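Long-range contact in plasmid pRiA4b Orf3-like domain-containing protein (Methanosarcina mazei, PDB 2I1S), which is of unknown function but belongs to the family of plasmid pRiA4b ORF-3-like proteins: residues D92-T104 against W111-R123. Residues are numbered along the deposited sequence; the frame is centred on the assembly and turned at random.
Sequences DYFTLENKEALYT and WQVKVRLEKILPR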
loop_
_atom_site.group_PDB
_atom_site.type_symbol
_atom_site.label_atom_id
_atom_site.label_comp_id
_atom_site.label_asym_id
_atom_site.label_seq_id
_atom_site.Cartn_x
_atom_site.Cartn_y
_atom_site.Cartn_z
ATOM N N ASP A 92 14.061 -9.788 -8.175
ATOM C CA ASP A 92 14.469 -9.513 -9.547
ATOM C C ASP A 92 14.406 -8.022 -9.899
ATOM O O ASP A 92 15.003 -7.596 -10.897
ATOM C CB ASP A 92 13.599 -10.314 -10.506
ATOM C CG ASP A 92 13.973 -11.800 -10.527
ATOM O OD1 ASP A 92 15.184 -12.126 -10.408
ATOM O OD2 ASP A 92 13.044 -12.637 -10.657
ATOM N N TYR A 93 13.702 -7.240 -9.072
ATOM C CA TYR A 93 13.460 -5.815 -9.333
ATOM C C TYR A 93 14.052 -4.837 -8.317
ATOM O O TYR A 93 14.727 -3.874 -8.698
ATOM C CB TYR A 93 11.968 -5.541 -9.450
ATOM C CG TYR A 93 11.370 -5.940 -10.775
ATOM C CD1 TYR A 93 11.310 -5.038 -11.821
ATOM C CD2 TYR A 93 10.836 -7.208 -10.962
ATOM C CE1 TYR A 93 10.759 -5.389 -13.031
ATOM C CE2 TYR A 93 10.284 -7.578 -12.172
ATOM C CZ TYR A 93 10.251 -6.667 -13.214
ATOM O OH TYR A 93 9.696 -7.020 -14.429
ATOM N N PHE A 94 13.766 -5.060 -7.036
ATOM C CA PHE A 94 14.247 -4.179 -5.976
ATOM C C PHE A 94 15.714 -4.439 -5.661
ATOM O O PHE A 94 16.125 -5.566 -5.368
ATOM C CB PHE A 94 13.420 -4.333 -4.689
ATOM C CG PHE A 94 12.022 -3.754 -4.766
ATOM C CD1 PHE A 94 10.943 -4.555 -5.146
ATOM C CD2 PHE A 94 11.778 -2.425 -4.391
ATOM C CE1 PHE A 94 9.645 -4.033 -5.213
ATOM C CE2 PHE A 94 10.500 -1.893 -4.441
ATOM C CZ PHE A 94 9.416 -2.706 -4.853
ATOM N N THR A 95 16.505 -3.379 -5.734
ATOM C CA THR A 95 17.863 -3.393 -5.234
ATOM C C THR A 95 18.053 -2.046 -4.543
ATOM O O THR A 95 17.122 -1.224 -4.499
ATOM C CB THR A 95 18.905 -3.575 -6.376
ATOM O OG1 THR A 95 19.313 -2.298 -6.884
ATOM C CG2 THR A 95 18.331 -4.442 -7.521
ATOM N N LEU A 96 19.249 -1.819 -4.010
ATOM C CA LEU A 96 19.563 -0.559 -3.361
ATOM C C LEU A 96 19.762 0.620 -4.350
ATOM O O LEU A 96 19.546 1.769 -3.972
ATOM C CB LEU A 96 20.750 -0.721 -2.385
ATOM C CG LEU A 96 20.667 -1.779 -1.264
ATOM C CD1 LEU A 96 22.028 -1.957 -0.578
ATOM C CD2 LEU A 96 19.569 -1.488 -0.215
ATOM N N GLU A 97 20.157 0.370 -5.600
ATOM C CA GLU A 97 20.013 1.438 -6.613
ATOM C C GLU A 97 18.812 1.267 -7.573
ATOM O O GLU A 97 18.834 1.779 -8.698
ATOM C CB GLU A 97 21.307 1.750 -7.384
ATOM C CG GLU A 97 21.890 0.602 -8.168
ATOM C CD GLU A 97 23.016 -0.074 -7.427
ATOM O OE1 GLU A 97 22.801 -0.533 -6.279
ATOM O OE2 GLU A 97 24.121 -0.146 -8.001
ATOM N N ASN A 98 17.786 0.549 -7.130
ATOM C CA ASN A 98 16.500 0.516 -7.820
ATOM C C ASN A 98 15.445 0.215 -6.775
ATOM O O ASN A 98 14.935 -0.908 -6.692
ATOM C CB ASN A 98 16.469 -0.528 -8.953
ATOM C CG ASN A 98 15.312 -0.292 -9.926
ATOM O OD1 ASN A 98 15.145 0.822 -10.417
ATOM N ND2 ASN A 98 14.503 -1.330 -10.196
ATOM N N LYS A 99 15.122 1.225 -5.976
ATOM C CA LYS A 99 14.446 1.004 -4.693
ATOM C C LYS A 99 12.937 1.266 -4.648
ATOM O O LYS A 99 12.280 0.870 -3.666
ATOM C CB LYS A 99 15.170 1.707 -3.534
ATOM C CG LYS A 99 15.526 3.162 -3.735
ATOM C CD LYS A 99 16.267 3.697 -2.514
ATOM C CE LYS A 99 17.308 2.696 -1.982
ATOM N NZ LYS A 99 17.956 3.105 -0.669
ATOM N N GLU A 100 12.388 1.848 -5.726
ATOM C CA GLU A 100 11.004 2.317 -5.739
ATOM C C GLU A 100 10.073 1.686 -6.806
ATOM O O GLU A 100 10.492 1.432 -7.930
ATOM C CB GLU A 100 10.983 3.848 -5.818
ATOM C CG GLU A 100 9.778 4.484 -5.109
ATOM C CD GLU A 100 9.990 5.960 -4.839
ATOM O OE1 GLU A 100 10.210 6.706 -5.822
ATOM O OE2 GLU A 100 9.932 6.377 -3.649
ATOM N N ALA A 101 8.819 1.430 -6.420
ATOM C CA ALA A 101 7.747 0.988 -7.325
ATOM C C ALA A 101 6.556 1.893 -7.125
ATOM O O ALA A 101 6.409 2.509 -6.073
ATOM C CB ALA A 101 7.317 -0.429 -6.990
ATOM N N LEU A 102 5.705 1.978 -8.135
ATOM C CA LEU A 102 4.373 2.547 -7.957
ATOM C C LEU A 102 3.265 1.469 -8.040
ATOM O O LEU A 102 3.182 0.720 -9.015
ATOM C CB LEU A 102 4.126 3.665 -8.956
ATOM C CG LEU A 102 2.776 4.381 -8.768
ATOM C CD1 LEU A 102 2.718 5.257 -7.494
ATOM C CD2 LEU A 102 2.466 5.190 -10.055
ATOM N N TYR A 103 2.421 1.425 -7.026
ATOM C CA TYR A 103 1.268 0.516 -6.967
ATOM C C TYR A 103 -0.013 1.316 -7.108
ATOM O O TYR A 103 -0.268 2.208 -6.312
ATOM C CB TYR A 103 1.268 -0.205 -5.616
ATOM C CG TYR A 103 0.089 -1.094 -5.284
ATOM C CD1 TYR A 103 0.001 -2.395 -5.773
ATOM C CD2 TYR A 103 -0.906 -0.668 -4.415
ATOM C CE1 TYR A 103 -1.068 -3.244 -5.427
ATOM C CE2 TYR A 103 -1.983 -1.512 -4.054
ATOM C CZ TYR A 103 -2.058 -2.801 -4.555
ATOM O OH TYR A 103 -3.105 -3.661 -4.160
ATOM N N THR A 104 -0.814 0.982 -8.105
ATOM C CA THR A 104 -2.145 1.542 -8.269
ATOM C C THR A 104 -3.209 0.468 -7.936
ATOM O O THR A 104 -3.131 -0.682 -8.378
ATOM C CB THR A 104 -2.331 2.109 -9.716
ATOM O OG1 THR A 104 -1.288 3.059 -9.993
ATOM C CG2 THR A 104 -3.712 2.795 -9.906
ATOM N N TRP A 111 -6.135 4.980 -6.368
ATOM C CA TRP A 111 -5.240 5.012 -5.215
ATOM C C TRP A 111 -3.867 4.602 -5.655
ATOM O O TRP A 111 -3.705 3.583 -6.348
ATOM C CB TRP A 111 -5.707 4.043 -4.107
ATOM C CG TRP A 111 -7.130 4.287 -3.607
ATOM C CD1 TRP A 111 -8.164 3.407 -3.661
ATOM C CD2 TRP A 111 -7.639 5.473 -2.959
ATOM N NE1 TRP A 111 -9.296 3.970 -3.119
ATOM C CE2 TRP A 111 -9.003 5.230 -2.667
ATOM C CE3 TRP A 111 -7.076 6.718 -2.609
ATOM C CZ2 TRP A 111 -9.829 6.189 -2.027
ATOM C CZ3 TRP A 111 -7.884 7.678 -1.987
ATOM C CH2 TRP A 111 -9.256 7.400 -1.684
ATOM N N GLN A 112 -2.873 5.355 -5.198
ATOM C CA GLN A 112 -1.474 5.060 -5.521
ATOM C C GLN A 112 -0.654 4.963 -4.284
ATOM O O GLN A 112 -0.648 5.869 -3.441
ATOM C CB GLN A 112 -0.909 6.115 -6.449
ATOM C CG GLN A 112 -1.553 6.093 -7.850
ATOM C CD GLN A 112 -1.083 7.227 -8.700
ATOM O OE1 GLN A 112 -1.025 8.363 -8.254
ATOM N NE2 GLN A 112 -0.738 6.932 -9.935
ATOM N N VAL A 113 0.050 3.855 -4.168
ATOM C CA VAL A 113 0.932 3.637 -3.054
ATOM C C VAL A 113 2.370 3.642 -3.579
ATOM O O VAL A 113 2.669 2.901 -4.506
ATOM C CB VAL A 113 0.625 2.307 -2.364
ATOM C CG1 VAL A 113 1.628 2.067 -1.189
ATOM C CG2 VAL A 113 -0.850 2.251 -1.918
ATOM N N LYS A 114 3.228 4.501 -3.015
ATOM C CA LYS A 114 4.672 4.466 -3.294
ATOM C C LYS A 114 5.288 3.363 -2.474
ATOM O O LYS A 114 5.016 3.220 -1.264
ATOM C CB LYS A 114 5.369 5.772 -2.928
ATOM C CG LYS A 114 5.130 6.962 -3.805
ATOM C CD LYS A 114 5.869 8.185 -3.161
ATOM C CE LYS A 114 6.324 9.275 -4.182
ATOM N NZ LYS A 114 5.288 10.342 -4.361
ATOM N N VAL A 115 6.102 2.555 -3.118
ATOM C CA VAL A 115 6.768 1.449 -2.402
ATOM C C VAL A 115 8.258 1.749 -2.507
ATOM O O VAL A 115 8.805 1.888 -3.603
ATOM C CB VAL A 115 6.425 0.039 -2.987
ATOM C CG1 VAL A 115 7.074 -1.053 -2.159
ATOM C CG2 VAL A 115 4.895 -0.178 -3.101
ATOM N N ARG A 116 8.893 1.931 -1.366
ATOM C CA ARG A 116 10.304 2.232 -1.333
ATOM C C ARG A 116 11.021 1.193 -0.467
ATOM O O ARG A 116 10.669 1.005 0.682
ATOM C CB ARG A 116 10.506 3.662 -0.817
ATOM C CG ARG A 116 11.908 3.957 -0.308
ATOM C CD ARG A 116 12.797 4.546 -1.401
ATOM N NE ARG A 116 12.306 5.850 -1.855
ATOM C CZ ARG A 116 12.872 7.023 -1.555
ATOM N NH1 ARG A 116 13.971 7.091 -0.793
ATOM N NH2 ARG A 116 12.329 8.137 -2.034
ATOM N N LEU A 117 11.982 0.492 -1.060
ATOM C CA LEU A 117 12.970 -0.310 -0.311
ATOM C C LEU A 117 13.937 0.572 0.495
ATOM O O LEU A 117 14.665 1.385 -0.074
ATOM C CB LEU A 117 13.771 -1.202 -1.275
ATOM C CG LEU A 117 14.767 -2.223 -0.715
ATOM C CD1 LEU A 117 14.078 -3.384 0.031
ATOM C CD2 LEU A 117 15.653 -2.738 -1.844
ATOM N N GLU A 118 13.938 0.423 1.819
ATOM C CA GLU A 118 14.899 1.163 2.639
ATOM C C GLU A 118 16.104 0.320 3.036
ATOM O O GLU A 118 17.224 0.822 3.045
ATOM C CB GLU A 118 14.239 1.760 3.879
ATOM C CG GLU A 118 13.321 2.948 3.576
ATOM C CD GLU A 118 12.548 3.446 4.799
ATOM O OE1 GLU A 118 12.243 2.627 5.708
ATOM O OE2 GLU A 118 12.240 4.663 4.844
ATOM N N LYS A 119 15.865 -0.952 3.381
ATOM C CA LYS A 119 16.932 -1.849 3.877
ATOM C C LYS A 119 16.652 -3.287 3.480
ATOM O O LYS A 119 15.497 -3.733 3.495
ATOM C CB LYS A 119 17.012 -1.817 5.405
ATOM C CG LYS A 119 17.368 -0.489 6.045
ATOM C CD LYS A 119 16.482 -0.211 7.278
ATOM C CE LYS A 119 16.770 -1.190 8.418
ATOM N NZ LYS A 119 17.047 -0.495 9.726
ATOM N N ILE A 120 17.712 -3.995 3.117
ATOM C CA ILE A 120 17.703 -5.443 2.940
ATOM C C ILE A 120 18.508 -6.007 4.116
ATOM O O ILE A 120 19.681 -5.671 4.264
ATOM C CB ILE A 120 18.385 -5.860 1.601
ATOM C CG1 ILE A 120 17.606 -5.330 0.381
ATOM C CG2 ILE A 120 18.554 -7.388 1.525
ATOM C CD1 ILE A 120 18.147 -5.820 -0.969
ATOM N N LEU A 121 17.898 -6.842 4.960
ATOM C CA LEU A 121 18.598 -7.381 6.136
ATOM C C LEU A 121 18.342 -8.879 6.365
ATOM O O LEU A 121 17.319 -9.385 5.903
ATOM C CB LEU A 121 18.245 -6.548 7.374
ATOM C CG LEU A 121 18.894 -5.151 7.422
ATOM C CD1 LEU A 121 18.411 -4.393 8.648
ATOM C CD2 LEU A 121 20.435 -5.170 7.342
ATOM N N PRO A 122 19.285 -9.608 7.045
ATOM C CA PRO A 122 18.995 -11.018 7.343
ATOM C C PRO A 122 17.728 -11.122 8.184
ATOM O O PRO A 122 17.477 -10.252 9.015
ATOM C CB PRO A 122 20.228 -11.497 8.148
ATOM C CG PRO A 122 21.312 -10.566 7.799
ATOM C CD PRO A 122 20.621 -9.219 7.536
ATOM N N ARG A 123 16.921 -12.154 7.944
ATOM C CA ARG A 123 15.698 -12.352 8.717
ATOM C C ARG A 123 16.006 -12.694 10.176
ATOM O O ARG A 123 17.062 -13.251 10.496
ATOM C CB ARG A 123 14.826 -13.422 8.088
ATOM C CG ARG A 123 15.324 -14.850 8.243
ATOM C CD ARG A 123 14.121 -15.756 8.467
ATOM N NE ARG A 123 14.052 -16.808 7.466
ATOM C CZ ARG A 123 13.064 -17.688 7.376
ATOM N NH1 ARG A 123 13.097 -18.620 6.419
ATOM N NH2 ARG A 123 12.049 -17.641 8.238
HETATM O O HOH W 1 -1.228 4.759 -12.040
#
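Ala101 and Tyr103 pair through their backbones with Val115 and Val113 in an antiparallel beta hairpin, strand 100-104 against strand 111-122, set in the middle of the chain's mixed sheet. Each of these two hydrogen-bonded pairs is closed by both of its N-H...O=C bonds, and Leu117 N adds one more to Lys99 O (2.7 Å). The buried face carries Ala101, Tyr103, Val113 and Val115. There the Tyr103 ring lies alongside Val113, whose CG2 comes to the ring edge at CD2 (3.8 Å), while the phenol OH reaches His38 and Gln42 of helix 34-44. Phe94 arrives from the loop before the strand: its CZ meets Val115 CG1 (3.9 Å), the two side chains crossing at about a right angle, and its CD2 rests on Leu117 CB. Strands 53-58 and 7-15 flank the hairpin, and helix 34-44 covers this face, with Ile41 touching both Tyr103 and Val115. The other face is mostly polar, with Leu102 among charged and amide side chains. Glu100 OE2 takes the NE-H of Arg116 at 3.0 Å in a nearly straight salt bridge (166°), with a weak second bond from NH2; the carboxylate oxygen sits in the guanidinium plane, yet is itself approached from above the carboxylate, the planes being 61° apart. Bent at chi2 (93°) and chi3, Arg116 holds its guanidinium above its own strand, Glu100 reaching over to meet it, and packs its CD on Lys99 CD (3.7 Å). Without the Glu100 carboxylate, as with an alanine here, Arg116 is likely to lose its mate and its guanidinium to turn more freely. Further along, Leu102 CD2 touches Gln112 NE2 (3.6 Å), and that amide donates to a water also bonded to Thr104 OG1, linking the last non-hydrogen-bonded pair before the hairpin's turn.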